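Local coordinates for peroxisomal catalase A (Saccharomyces cerevisiae, PDB 1A4E), which breaks down hydrogen peroxide to water and oxygen with a heme cofactor, probably protecting the cell from the peroxide that peroxisomal oxidases generate, at residues N172-H177 with D281-W286; Q178-F183 with N434-L439; D70-I75 with A79-I84. All blocks are in the same frame, centred on the assembly; numbering follows the deposited sequence.

Contact 1. Residues N172-H177 with D281-W286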
loop_
_atom_site.group_PDB
_atom_site.type_symbol
_atom_site.label_atom_id
_atom_site.label_comp_id
_atom_site.label_asym_id
_atom_site.label_seq_id
_atom_site.Cartn_x
_atom_site.Cartn_y
_atom_site.Cartn_z
ATOM N N ASN B 172 -34.542 -6.908 10.839
ATOM C CA ASN B 172 -33.457 -7.836 10.568
ATOM C C ASN B 172 -33.842 -9.274 10.881
ATOM O O ASN B 172 -33.102 -10.188 10.510
ATOM C CB ASN B 172 -32.229 -7.503 11.401
ATOM C CG ASN B 172 -31.699 -6.098 11.213
ATOM O OD1 ASN B 172 -31.889 -5.452 10.189
ATOM N ND2 ASN B 172 -31.008 -5.578 12.218
ATOM N N GLN B 173 -35.001 -9.540 11.501
ATOM C CA GLN B 173 -35.453 -10.854 11.978
ATOM C C GLN B 173 -35.639 -11.806 10.794
ATOM O O GLN B 173 -35.843 -13.042 11.082
ATOM C CB GLN B 173 -36.781 -10.712 12.721
ATOM C CG GLN B 173 -36.691 -9.787 13.935
ATOM C CD GLN B 173 -38.022 -9.638 14.673
ATOM O OE1 GLN B 173 -39.021 -10.227 14.264
ATOM N NE2 GLN B 173 -38.099 -8.875 15.747
ATOM N N VAL B 174 -35.585 -11.422 9.539
ATOM C CA VAL B 174 -35.603 -12.310 8.375
ATOM C C VAL B 174 -34.374 -13.238 8.385
ATOM O O VAL B 174 -34.274 -14.189 7.617
ATOM C CB VAL B 174 -35.690 -11.398 7.085
ATOM C CG1 VAL B 174 -34.410 -10.637 6.817
ATOM C CG2 VAL B 174 -36.029 -12.276 5.902
ATOM N N ALA B 175 -33.427 -12.986 9.302
ATOM C CA ALA B 175 -32.262 -13.823 9.539
ATOM C C ALA B 175 -32.570 -15.138 10.248
ATOM O O ALA B 175 -31.716 -16.019 10.264
ATOM C CB ALA B 175 -31.260 -13.072 10.394
ATOM N N ILE B 176 -33.786 -15.289 10.798
ATOM C CA ILE B 176 -34.182 -16.422 11.632
ATOM C C ILE B 176 -34.027 -17.809 10.998
ATOM O O ILE B 176 -33.618 -18.731 11.710
ATOM C CB ILE B 176 -35.657 -16.070 12.118
ATOM C CG1 ILE B 176 -35.800 -16.513 13.575
ATOM C CG2 ILE B 176 -36.731 -16.651 11.210
ATOM C CD1 ILE B 176 -35.555 -17.955 14.017
ATOM N N HIS B 177 -34.268 -17.992 9.684
ATOM C CA HIS B 177 -34.071 -19.280 9.018
ATOM C C HIS B 177 -32.596 -19.661 9.132
ATOM O O HIS B 177 -32.266 -20.794 9.490
ATOM C CB HIS B 177 -34.496 -19.148 7.552
ATOM C CG HIS B 177 -34.574 -20.425 6.715
ATOM N ND1 HIS B 177 -34.890 -20.478 5.426
ATOM C CD2 HIS B 177 -34.316 -21.709 7.128
ATOM C CE1 HIS B 177 -34.828 -21.726 5.045
ATOM N NE2 HIS B 177 -34.485 -22.460 6.074
ATOM N N ASP B 281 -34.764 -13.684 -2.990
ATOM C CA ASP B 281 -34.586 -13.645 -1.556
ATOM C C ASP B 281 -33.694 -14.781 -1.098
ATOM O O ASP B 281 -34.033 -15.960 -1.184
ATOM C CB ASP B 281 -35.939 -13.746 -0.866
ATOM C CG ASP B 281 -35.950 -13.547 0.653
ATOM O OD1 ASP B 281 -34.907 -13.385 1.282
ATOM O OD2 ASP B 281 -37.033 -13.546 1.225
ATOM N N LEU B 282 -32.569 -14.348 -0.525
ATOM C CA LEU B 282 -31.521 -15.227 -0.023
ATOM C C LEU B 282 -31.952 -16.062 1.174
ATOM O O LEU B 282 -31.407 -17.142 1.400
ATOM C CB LEU B 282 -30.313 -14.409 0.403
ATOM C CG LEU B 282 -28.885 -14.788 0.063
ATOM C CD1 LEU B 282 -28.034 -13.906 0.951
ATOM C CD2 LEU B 282 -28.543 -16.248 0.301
ATOM N N THR B 283 -32.917 -15.581 1.968
ATOM C CA THR B 283 -33.359 -16.310 3.148
ATOM C C THR B 283 -34.379 -17.417 2.855
ATOM O O THR B 283 -34.845 -18.094 3.767
ATOM C CB THR B 283 -33.917 -15.289 4.153
ATOM O OG1 THR B 283 -35.093 -14.752 3.583
ATOM C CG2 THR B 283 -32.930 -14.165 4.458
ATOM N N LYS B 284 -34.689 -17.679 1.583
ATOM C CA LYS B 284 -35.657 -18.692 1.195
ATOM C C LYS B 284 -35.034 -19.826 0.399
ATOM O O LYS B 284 -34.159 -19.597 -0.434
ATOM C CB LYS B 284 -36.759 -18.090 0.327
ATOM C CG LYS B 284 -37.555 -16.930 0.907
ATOM C CD LYS B 284 -38.464 -17.345 2.053
ATOM C CE LYS B 284 -39.196 -16.114 2.552
ATOM N NZ LYS B 284 -38.277 -15.231 3.238
ATOM N N VAL B 285 -35.479 -21.062 0.655
ATOM C CA VAL B 285 -35.081 -22.216 -0.135
ATOM C C VAL B 285 -36.264 -22.628 -0.995
ATOM O O VAL B 285 -37.422 -22.349 -0.690
ATOM C CB VAL B 285 -34.665 -23.433 0.738
ATOM C CG1 VAL B 285 -33.470 -23.003 1.553
ATOM C CG2 VAL B 285 -35.761 -23.903 1.681
ATOM N N TRP B 286 -35.943 -23.253 -2.120
ATOM C CA TRP B 286 -36.919 -23.788 -3.052
ATOM C C TRP B 286 -37.253 -25.216 -2.633
ATOM O O TRP B 286 -36.346 -26.003 -2.333
ATOM C CB TRP B 286 -36.366 -23.822 -4.479
ATOM C CG TRP B 286 -35.977 -22.490 -5.118
ATOM C CD1 TRP B 286 -36.188 -21.260 -4.532
ATOM C CD2 TRP B 286 -35.387 -22.389 -6.348
ATOM N NE1 TRP B 286 -35.730 -20.387 -5.392
ATOM C CE2 TRP B 286 -35.246 -21.001 -6.480
ATOM C CE3 TRP B 286 -34.958 -23.253 -7.358
ATOM C CZ2 TRP B 286 -34.674 -20.458 -7.628
ATOM C CZ3 TRP B 286 -34.385 -22.710 -8.509
ATOM C CH2 TRP B 286 -34.248 -21.325 -8.641
#

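Contact 2. Residues Q178-F183 with N434-L439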
loop_
_atom_site.group_PDB
_atom_site.type_symbol
_atom_site.label_atom_id
_atom_site.label_comp_id
_atom_site.label_asym_id
_atom_site.label_seq_id
_atom_site.Cartn_x
_atom_site.Cartn_y
_atom_site.Cartn_z
ATOM N N GLN B 178 -31.713 -18.680 8.889
ATOM C CA GLN B 178 -30.287 -18.899 9.002
ATOM C C GLN B 178 -29.828 -19.100 10.439
ATOM O O GLN B 178 -28.968 -19.955 10.661
ATOM C CB GLN B 178 -29.531 -17.725 8.393
ATOM C CG GLN B 178 -28.019 -17.861 8.467
ATOM C CD GLN B 178 -27.409 -19.116 7.881
ATOM O OE1 GLN B 178 -26.424 -19.663 8.375
ATOM N NE2 GLN B 178 -27.966 -19.599 6.786
ATOM N N VAL B 179 -30.383 -18.358 11.413
ATOM C CA VAL B 179 -29.984 -18.511 12.810
ATOM C C VAL B 179 -30.327 -19.914 13.299
ATOM O O VAL B 179 -29.555 -20.496 14.060
ATOM C CB VAL B 179 -30.691 -17.423 13.642
ATOM C CG1 VAL B 179 -30.417 -17.587 15.124
ATOM C CG2 VAL B 179 -30.151 -16.067 13.216
ATOM N N MET B 180 -31.443 -20.479 12.804
ATOM C CA MET B 180 -31.862 -21.836 13.113
ATOM C C MET B 180 -30.847 -22.862 12.632
ATOM O O MET B 180 -30.508 -23.796 13.361
ATOM C CB MET B 180 -33.198 -22.142 12.453
ATOM C CG MET B 180 -34.420 -21.472 13.066
ATOM S SD MET B 180 -34.833 -22.153 14.684
ATOM C CE MET B 180 -35.578 -23.633 14.066
ATOM N N ILE B 181 -30.351 -22.682 11.397
ATOM C CA ILE B 181 -29.339 -23.569 10.829
ATOM C C ILE B 181 -28.002 -23.409 11.557
ATOM O O ILE B 181 -27.360 -24.407 11.876
ATOM C CB ILE B 181 -29.178 -23.263 9.316
ATOM C CG1 ILE B 181 -30.477 -23.574 8.592
ATOM C CG2 ILE B 181 -28.063 -24.119 8.713
ATOM C CD1 ILE B 181 -30.503 -23.024 7.160
ATOM N N LEU B 182 -27.615 -22.163 11.878
ATOM C CA LEU B 182 -26.360 -21.846 12.539
ATOM C C LEU B 182 -26.237 -22.518 13.899
ATOM O O LEU B 182 -25.209 -23.116 14.214
ATOM C CB LEU B 182 -26.246 -20.323 12.701
ATOM C CG LEU B 182 -25.052 -19.759 13.467
ATOM C CD1 LEU B 182 -23.786 -19.994 12.681
ATOM C CD2 LEU B 182 -25.251 -18.285 13.710
ATOM N N PHE B 183 -27.311 -22.444 14.687
ATOM C CA PHE B 183 -27.294 -23.014 16.018
ATOM C C PHE B 183 -27.677 -24.474 16.124
ATOM O O PHE B 183 -27.745 -25.019 17.225
ATOM C CB PHE B 183 -28.181 -22.167 16.909
ATOM C CG PHE B 183 -27.452 -20.917 17.384
ATOM C CD1 PHE B 183 -26.628 -20.980 18.510
ATOM C CD2 PHE B 183 -27.596 -19.715 16.690
ATOM C CE1 PHE B 183 -25.949 -19.839 18.938
ATOM C CE2 PHE B 183 -26.912 -18.576 17.125
ATOM C CZ PHE B 183 -26.089 -18.636 18.247
ATOM N N ASN B 434 -40.590 -24.996 9.423
ATOM C CA ASN B 434 -40.571 -26.329 8.805
ATOM C C ASN B 434 -39.181 -26.953 8.949
ATOM O O ASN B 434 -39.077 -28.171 8.948
ATOM C CB ASN B 434 -40.924 -26.220 7.320
ATOM C CG ASN B 434 -42.312 -25.629 7.078
ATOM O OD1 ASN B 434 -43.308 -26.194 7.525
ATOM N ND2 ASN B 434 -42.441 -24.511 6.388
ATOM N N LEU B 435 -38.134 -26.125 9.133
ATOM C CA LEU B 435 -36.783 -26.615 9.403
ATOM C C LEU B 435 -36.761 -27.209 10.809
ATOM O O LEU B 435 -36.128 -28.246 11.014
ATOM C CB LEU B 435 -35.753 -25.452 9.282
ATOM C CG LEU B 435 -34.213 -25.581 9.431
ATOM C CD1 LEU B 435 -33.805 -25.446 10.887
ATOM C CD2 LEU B 435 -33.753 -26.905 8.846
ATOM N N TYR B 436 -37.462 -26.577 11.770
ATOM C CA TYR B 436 -37.560 -27.085 13.132
ATOM C C TYR B 436 -38.236 -28.457 13.156
ATOM O O TYR B 436 -37.799 -29.354 13.879
ATOM C CB TYR B 436 -38.359 -26.105 14.003
ATOM C CG TYR B 436 -38.375 -26.502 15.477
ATOM C CD1 TYR B 436 -37.170 -26.653 16.171
ATOM C CD2 TYR B 436 -39.590 -26.722 16.134
ATOM C CE1 TYR B 436 -37.173 -27.024 17.515
ATOM C CE2 TYR B 436 -39.596 -27.095 17.480
ATOM C CZ TYR B 436 -38.386 -27.243 18.156
ATOM O OH TYR B 436 -38.387 -27.590 19.488
ATOM N N ARG B 437 -39.280 -28.627 12.330
ATOM C CA ARG B 437 -39.981 -29.896 12.192
ATOM C C ARG B 437 -39.104 -30.965 11.549
ATOM O O ARG B 437 -39.178 -32.126 11.956
ATOM C CB ARG B 437 -41.242 -29.698 11.358
ATOM C CG ARG B 437 -42.231 -28.806 12.085
ATOM C CD ARG B 437 -43.410 -28.485 11.195
ATOM N NE ARG B 437 -44.291 -27.532 11.851
ATOM C CZ ARG B 437 -45.050 -26.670 11.162
ATOM N NH1 ARG B 437 -45.045 -26.629 9.827
ATOM N NH2 ARG B 437 -45.834 -25.824 11.828
ATOM N N VAL B 438 -38.247 -30.588 10.578
ATOM C CA VAL B 438 -37.312 -31.516 9.938
ATOM C C VAL B 438 -36.253 -31.939 10.953
ATOM O O VAL B 438 -35.751 -33.064 10.895
ATOM C CB VAL B 438 -36.648 -30.840 8.696
ATOM C CG1 VAL B 438 -35.557 -31.697 8.060
ATOM C CG2 VAL B 438 -37.716 -30.681 7.627
ATOM N N LEU B 439 -35.930 -31.061 11.913
ATOM C CA LEU B 439 -35.008 -31.402 12.982
ATOM C C LEU B 439 -35.643 -32.384 13.957
ATOM O O LEU B 439 -34.926 -33.132 14.620
ATOM C CB LEU B 439 -34.586 -30.157 13.749
ATOM C CG LEU B 439 -33.648 -29.160 13.101
ATOM C CD1 LEU B 439 -33.426 -28.009 14.065
ATOM C CD2 LEU B 439 -32.323 -29.814 12.768
#

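Contact 3. Residues D70-I75 with A79-I84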
loop_
_atom_site.group_PDB
_atom_site.type_symbol
_atom_site.label_atom_id
_atom_site.label_comp_id
_atom_site.label_asym_id
_atom_site.label_seq_id
_atom_site.Cartn_x
_atom_site.Cartn_y
_atom_site.Cartn_z
ATOM N N ASP B 70 -23.350 -35.886 -16.083
ATOM C CA ASP B 70 -24.665 -35.871 -16.700
ATOM C C ASP B 70 -24.839 -34.660 -17.595
ATOM O O ASP B 70 -24.264 -33.592 -17.375
ATOM C CB ASP B 70 -25.773 -35.826 -15.659
ATOM C CG ASP B 70 -25.765 -36.997 -14.694
ATOM O OD1 ASP B 70 -25.010 -36.931 -13.732
ATOM O OD2 ASP B 70 -26.505 -37.962 -14.899
ATOM N N ASP B 71 -25.671 -34.840 -18.620
ATOM C CA ASP B 71 -25.938 -33.778 -19.560
ATOM C C ASP B 71 -26.856 -32.710 -18.987
ATOM O O ASP B 71 -27.939 -33.021 -18.488
ATOM C CB ASP B 71 -26.564 -34.356 -20.822
ATOM C CG ASP B 71 -26.734 -33.309 -21.911
ATOM O OD1 ASP B 71 -25.759 -32.640 -22.225
ATOM O OD2 ASP B 71 -27.834 -33.147 -22.431
ATOM N N ILE B 72 -26.368 -31.462 -18.989
ATOM C CA ILE B 72 -27.169 -30.300 -18.645
ATOM C C ILE B 72 -26.954 -29.236 -19.713
ATOM O O ILE B 72 -27.175 -28.052 -19.454
ATOM C CB ILE B 72 -26.828 -29.638 -17.254
ATOM C CG1 ILE B 72 -25.358 -29.259 -17.129
ATOM C CG2 ILE B 72 -27.286 -30.602 -16.157
ATOM C CD1 ILE B 72 -25.190 -28.170 -16.045
ATOM N N THR B 73 -26.559 -29.617 -20.942
ATOM C CA THR B 73 -26.357 -28.633 -22.007
ATOM C C THR B 73 -27.636 -27.907 -22.455
ATOM O O THR B 73 -27.590 -26.864 -23.110
ATOM C CB THR B 73 -25.691 -29.310 -23.226
ATOM O OG1 THR B 73 -26.541 -30.360 -23.666
ATOM C CG2 THR B 73 -24.286 -29.798 -22.883
ATOM N N ASP B 74 -28.800 -28.445 -22.071
ATOM C CA ASP B 74 -30.099 -27.815 -22.303
ATOM C C ASP B 74 -30.369 -26.708 -21.287
ATOM O O ASP B 74 -31.212 -25.838 -21.502
ATOM C CB ASP B 74 -31.221 -28.866 -22.221
ATOM C CG ASP B 74 -31.257 -29.688 -20.934
ATOM O OD1 ASP B 74 -30.301 -30.417 -20.667
ATOM O OD2 ASP B 74 -32.234 -29.588 -20.202
ATOM N N ILE B 75 -29.671 -26.744 -20.149
ATOM C CA ILE B 75 -29.796 -25.696 -19.143
ATOM C C ILE B 75 -28.664 -24.664 -19.284
ATOM O O ILE B 75 -28.905 -23.458 -19.271
ATOM C CB ILE B 75 -29.777 -26.339 -17.720
ATOM C CG1 ILE B 75 -30.866 -27.404 -17.576
ATOM C CG2 ILE B 75 -29.955 -25.238 -16.677
ATOM C CD1 ILE B 75 -32.332 -26.925 -17.717
ATOM N N ALA B 79 -18.770 -24.012 -21.616
ATOM C CA ALA B 79 -17.862 -25.039 -22.114
ATOM C C ALA B 79 -17.434 -26.088 -21.100
ATOM O O ALA B 79 -17.239 -27.239 -21.480
ATOM C CB ALA B 79 -16.601 -24.397 -22.662
ATOM N N MET B 80 -17.340 -25.754 -19.806
ATOM C CA MET B 80 -16.948 -26.741 -18.813
ATOM C C MET B 80 -17.966 -27.866 -18.671
ATOM O O MET B 80 -17.625 -28.955 -18.221
ATOM C CB MET B 80 -16.738 -26.061 -17.459
ATOM C CG MET B 80 -17.957 -25.471 -16.780
ATOM S SD MET B 80 -17.567 -24.776 -15.156
ATOM C CE MET B 80 -17.160 -26.210 -14.205
ATOM N N PHE B 81 -19.212 -27.620 -19.089
ATOM C CA PHE B 81 -20.279 -28.606 -19.041
ATOM C C PHE B 81 -20.539 -29.278 -20.390
ATOM O O PHE B 81 -21.360 -30.183 -20.448
ATOM C CB PHE B 81 -21.586 -27.957 -18.587
ATOM C CG PHE B 81 -21.574 -27.319 -17.210
ATOM C CD1 PHE B 81 -21.081 -28.015 -16.103
ATOM C CD2 PHE B 81 -22.092 -26.036 -17.052
ATOM C CE1 PHE B 81 -21.109 -27.420 -14.838
ATOM C CE2 PHE B 81 -22.116 -25.450 -15.785
ATOM C CZ PHE B 81 -21.627 -26.140 -14.679
ATOM N N SER B 82 -19.840 -28.929 -21.477
ATOM C CA SER B 82 -20.181 -29.415 -22.809
ATOM C C SER B 82 -20.131 -30.897 -23.144
ATOM O O SER B 82 -20.848 -31.305 -24.055
ATOM C CB SER B 82 -19.330 -28.686 -23.837
ATOM O OG SER B 82 -17.951 -28.954 -23.661
ATOM N N LYS B 83 -19.315 -31.727 -22.483
ATOM C CA LYS B 83 -19.249 -33.160 -22.775
ATOM C C LYS B 83 -19.192 -33.931 -21.465
ATOM O O LYS B 83 -18.646 -33.450 -20.474
ATOM C CB LYS B 83 -17.994 -33.591 -23.560
ATOM C CG LYS B 83 -17.660 -32.945 -24.909
ATOM C CD LYS B 83 -16.661 -31.778 -24.739
ATOM C CE LYS B 83 -16.211 -31.131 -26.061
ATOM N NZ LYS B 83 -15.151 -30.159 -25.839
ATOM N N ILE B 84 -19.767 -35.140 -21.445
ATOM C CA ILE B 84 -19.733 -36.001 -20.269
ATOM C C ILE B 84 -18.345 -36.610 -20.146
ATOM O O ILE B 84 -17.772 -37.154 -21.089
ATOM C CB ILE B 84 -20.827 -37.108 -20.391
ATOM C CG1 ILE B 84 -22.184 -36.417 -20.306
ATOM C CG2 ILE B 84 -20.702 -38.169 -19.291
ATOM C CD1 ILE B 84 -23.410 -37.344 -20.305
HETATM O O HOH W 1 -23.400 -31.656 -19.547
#

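Contact 1. Residues N172-H177 with D281-W286
His177, near the start of helix 176-182, comes closest to Thr283, with 6.6 Å between their CA atoms; Thr283 sits inside a type I beta turn running from Asp281 to Lys284. The turn also holds an Asx turn, because Asp281 OD1 accepts from the backbone N of Thr283, and it belongs to the loop that leads into strand 294-303 of the catalase barrel. His177 supplies the hydrogen bond across the contact. Its CG lies anti to the backbone N (chi1 -171°), which carries the ring out to the turn, where ND1 donates to Thr283 O over 2.9 Å with an N-H...O angle of 157°. The acceptor lies close to the imidazole plane, whereas ND1 is tilted 28° from the carbonyl plane. Val285 CG1 approaches the same ring obliquely, 4.0 Å from His177 CE1. Further back, the side chains of Val174 and Thr283 cross at about a right angle: Val174 CG2 touches Thr283 OG1 at 3.5 Å, and Thr283 CG2 rests against Val174 O at 3.4 Å. The same hydroxyl donates to Asp281 OD1, which thus takes two donors, Thr283 OG1 and Thr283 N, from one face of its carboxylate. Arg137 adds a salt bridge to the other carboxylate oxygen, and Asp428 one to Lys284. Within the turn, Lys284 NZ makes a 2.9 Å salt bridge to Asp281 OD2, coming from above the carboxylate plane.

Contact 2. Residues Q178-F183 with N434-L439
Two helices pack side by side here through Met180 and Ile181 of one and Leu435 and Tyr436 of the other, and no hydrogen bond passes between the two segments. The short axes of 178-182 and 434-439 run nearly parallel, 23° apart, and approach to 10.5 Å; Met180 and Tyr436 have the nearest CA atoms, at 7.7 Å. Leu435 reaches over from its helix with CG anti to the backbone N, and its branch methyl CD1 settles against the CB of Met180 at 3.7 Å. Beyond CB the methionine chain folds twice (chi2 -70°, chi3 -77°), which swings its terminal methyl across to the second helix. There Met180 CE touches Tyr436 CB at 3.7 Å and comes obliquely to the near part of the phenol ring, 4.0 Å from Tyr436 CD1. The same methyl also stands 4.1 Å from Leu435 CD1, so CE is in touch with both neighbouring residues. In the catalase fold this is a meeting of the heme-bearing part of the chain with the C-terminal helical domain, to which helix 430-440 belongs. Helix 445-457 of that domain joins in through Leu449, which touches Met180, Tyr436 and Leu439, while Phe472 of helix 462-473 reaches Met180 as well. Ile181, the next residue along, meets the same leucine, its CG1 a looser 4.3 Å from Leu435 CG. The side chain of Ile181 also touches Val133, in a loop just beyond the active-site Asn129.

Contact 3. Residues D70-I75 with A79-I84
Ile72 lays its terminal methyl over one face of the Phe81 ring, CD1 standing 3.9 Å from the centroid of Phe81 and only 11° off the ring normal, a CH-pi contact. Its CG1 sits between the backbone N and the carbonyl carbon (chi1 55°) and the chain then runs out extended, bringing CD1 over the ring. Met80 CG covers the opposite face, 3.9 Å above the plane of Phe81, so the phenyl group is held flat between two aliphatic groups. Val296 of strand 294-303 touches both Ile72 and Phe81. Polar backbone atoms nearby are joined through one water: it donates to Phe81 O at 2.7 Å and to Asp70 O, and accepts from Ile72 N at 3.0 Å. Phe81 O is also approached by Thr73, whose CG2 comes to 3.8 Å and lies near Ser82 O as well. Its hydroxyl turns back within its own segment, Thr73 OG1 donating over 2.8 Å to the syn lone pair of Asp71 OD1. A glycine in place of Thr73 would probably cost Asp71 OD1 its hydroxyl donor and open a gap beside the carbonyls of Phe81 and Ser82. Ile84 extends its chain to the backbone at the start of the other segment, CD1 lying 3.8 Å from Asp71 N. The whole is a long connection folded back on itself, joining the antiparallel strands 59-68 and 87-95 of the catalase beta barrel.

Overall arrangement
Contacts 1 and 2 are neighbours, their centres about 11 Å apart, and both use helix 176-182: His177 near its start, with Val174 just before the helix, meets the loop 281-286, and the rest lies along helix 430-440. Their segments alternate along the chain. This shared helix runs close to the active site. The side chain of Ile181 is about 9 Å from that of catalytic Asn129, while the side chain of Thr283 is about 9 Å from the heme, which Leu282 touches. Contact 3 closes earlier in the chain and lies apart, its centre about 31 Å from that of contact 1 and 34 Å from that of contact 2, in a barrel connection away from the catalytic residues.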